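Local coordinates for protein transketolase (Campylobacter jejuni, PDB 3L84) that belongs to the transketolase family of thiamine diphosphate-dependent enzymes and assembles as a dimer of identical subunits, at residues S160-S165 against E391-A396. Sequence-based numbering, arbitrary orientation.
Sequences SYEACS and EHAMAA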
loop_
_atom_site.group_PDB
_atom_site.type_symbol
_atom_site.label_atom_id
_atom_site.label_comp_id
_atom_site.label_asym_id
_atom_site.label_seq_id
_atom_site.Cartn_x
_atom_site.Cartn_y
_atom_site.Cartn_z
ATOM N N SER A 160 3.351 -9.719 -6.672
ATOM C CA SER A 160 3.525 -10.854 -7.556
ATOM C C SER A 160 3.879 -12.127 -6.768
ATOM O O SER A 160 3.329 -13.196 -7.023
ATOM C CB SER A 160 4.596 -10.565 -8.623
ATOM O OG SER A 160 5.931 -10.512 -8.103
ATOM N N TYR A 161 4.765 -11.991 -5.777
ATOM C CA TYR A 161 5.166 -13.116 -4.961
ATOM C C TYR A 161 3.966 -13.637 -4.151
ATOM O O TYR A 161 3.742 -14.837 -4.010
ATOM C CB TYR A 161 6.275 -12.739 -3.978
ATOM C CG TYR A 161 7.570 -12.248 -4.551
ATOM C CD1 TYR A 161 8.656 -13.097 -4.660
ATOM C CD2 TYR A 161 7.765 -10.910 -4.861
ATOM C CE1 TYR A 161 9.894 -12.620 -5.099
ATOM C CE2 TYR A 161 8.974 -10.424 -5.313
ATOM C CZ TYR A 161 10.052 -11.284 -5.400
ATOM O OH TYR A 161 11.269 -10.759 -5.817
ATOM N N GLU A 162 3.170 -12.692 -3.640
ATOM C CA GLU A 162 1.995 -13.078 -2.847
ATOM C C GLU A 162 1.036 -13.856 -3.681
ATOM O O GLU A 162 0.535 -14.904 -3.260
ATOM C CB GLU A 162 1.266 -11.810 -2.376
ATOM C CG GLU A 162 1.940 -10.932 -1.286
ATOM C CD GLU A 162 1.124 -9.716 -0.899
ATOM O OE1 GLU A 162 -0.049 -9.585 -1.292
ATOM O OE2 GLU A 162 1.656 -8.833 -0.189
ATOM N N ALA A 163 0.705 -13.349 -4.861
ATOM C CA ALA A 163 -0.286 -14.032 -5.689
ATOM C C ALA A 163 0.196 -15.380 -6.202
ATOM O O ALA A 163 -0.552 -16.356 -6.243
ATOM C CB ALA A 163 -0.679 -13.137 -6.874
ATOM N N CYS A 164 1.456 -15.427 -6.591
ATOM C CA CYS A 164 2.008 -16.675 -7.102
ATOM C C CYS A 164 2.125 -17.726 -5.982
ATOM O O CYS A 164 2.011 -18.925 -6.240
ATOM C CB CYS A 164 3.328 -16.429 -7.778
ATOM S SG CYS A 164 3.130 -15.534 -9.366
ATOM N N SER A 165 2.306 -17.286 -4.744
ATOM C CA SER A 165 2.259 -18.185 -3.609
ATOM C C SER A 165 0.914 -18.902 -3.594
ATOM O O SER A 165 0.849 -20.129 -3.513
ATOM C CB SER A 165 2.464 -17.403 -2.306
ATOM O OG SER A 165 2.721 -18.308 -1.218
ATOM N N GLU A 391 -2.746 -8.959 1.978
ATOM C CA GLU A 391 -3.835 -8.020 1.737
ATOM C C GLU A 391 -3.866 -7.548 0.297
ATOM O O GLU A 391 -4.930 -7.442 -0.315
ATOM C CB GLU A 391 -3.774 -6.800 2.668
ATOM C CG GLU A 391 -3.943 -7.075 4.138
ATOM C CD GLU A 391 -2.646 -7.433 4.833
ATOM O OE1 GLU A 391 -1.557 -7.472 4.189
ATOM O OE2 GLU A 391 -2.704 -7.663 6.066
ATOM N N HIS A 392 -2.702 -7.206 -0.224
ATOM C CA HIS A 392 -2.649 -6.583 -1.549
ATOM C C HIS A 392 -3.069 -7.568 -2.627
ATOM O O HIS A 392 -3.939 -7.270 -3.451
ATOM C CB HIS A 392 -1.271 -6.020 -1.777
ATOM C CG HIS A 392 -1.120 -4.995 -2.835
ATOM N ND1 HIS A 392 -2.123 -4.374 -3.543
ATOM C CD2 HIS A 392 0.047 -4.432 -3.236
ATOM C CE1 HIS A 392 -1.560 -3.468 -4.358
ATOM N NE2 HIS A 392 -0.263 -3.516 -4.203
ATOM N N ALA A 393 -2.471 -8.754 -2.644
ATOM C CA ALA A 393 -2.875 -9.778 -3.606
ATOM C C ALA A 393 -4.346 -10.137 -3.414
ATOM O O ALA A 393 -5.032 -10.394 -4.397
ATOM C CB ALA A 393 -1.974 -11.013 -3.494
HETATM N N MSE A 394 -4.833 -10.196 -2.181
HETATM C CA MSE A 394 -6.260 -10.482 -1.978
HETATM C C MSE A 394 -7.136 -9.532 -2.770
HETATM O O MSE A 394 -8.069 -9.937 -3.501
HETATM C CB MSE A 394 -6.624 -10.380 -0.489
HETATM C CG MSE A 394 -8.110 -10.401 -0.224
HETATM SE SE MSE A 394 -8.543 -10.339 1.670
HETATM C CE MSE A 394 -7.947 -8.499 2.032
ATOM N N ALA A 395 -6.872 -8.241 -2.621
ATOM C CA ALA A 395 -7.713 -7.269 -3.335
ATOM C C ALA A 395 -7.571 -7.383 -4.858
ATOM O O ALA A 395 -8.567 -7.271 -5.570
ATOM C CB ALA A 395 -7.378 -5.846 -2.849
ATOM N N ALA A 396 -6.375 -7.571 -5.383
ATOM C CA ALA A 396 -6.161 -7.712 -6.823
ATOM C C ALA A 396 -6.803 -8.999 -7.344
ATOM O O ALA A 396 -7.363 -9.041 -8.451
ATOM C CB ALA A 396 -4.658 -7.634 -7.166
HETATM O O HOH W 1 -0.078 -7.198 1.126
#
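Glu162 reaches from helix 158-169 to the first turn of helix 391-404, where its carboxylate accepts one backbone N-H directly and reaches a second through a water in a buried helix-to-helix contact. The contact joins the thiamine diphosphate binding and pyrimidine binding domains of one chain beside the dimer interface. The short helical segments cross at -68°, their axes 8.5 Å apart. Ala393 N donates to Glu162 OE1 over 2.9 Å, approaching the oxygen head-on in a fairly straight bond (160° at the hydrogen). Beyond CG the glutamate chain is fully extended (chi2 -180°), which carries the carboxylate across to the start of the opposing helix. There a water lies 2.7 Å from the other oxygen, Glu162 OE2, and accepts the N-H of His392, 3.0 Å from its N. Glu162 OE2 also accepts the backbone N-H of Gly158 of the second subunit, so both carboxylate oxygens are held, which should restrict the rotation of the group. Next to this polar link the Ala393 methyl lies against the aliphatic root of the glutamate, with its CB 3.5 Å from Glu162 CB. The same methyl faces Ala163, the two CB atoms standing 4.2 Å apart. These small side chains let the backbones come close, and the CA atoms of Ala163 and Ala393 are 5.4 Å apart. Tyr420 of the second subunit meets the His392 ring edge-to-face. With the carboxylate at the N-terminal end of helix 391-404, its negative charge would be favoured by the helix dipole, and its grip spans two domains and two subunits.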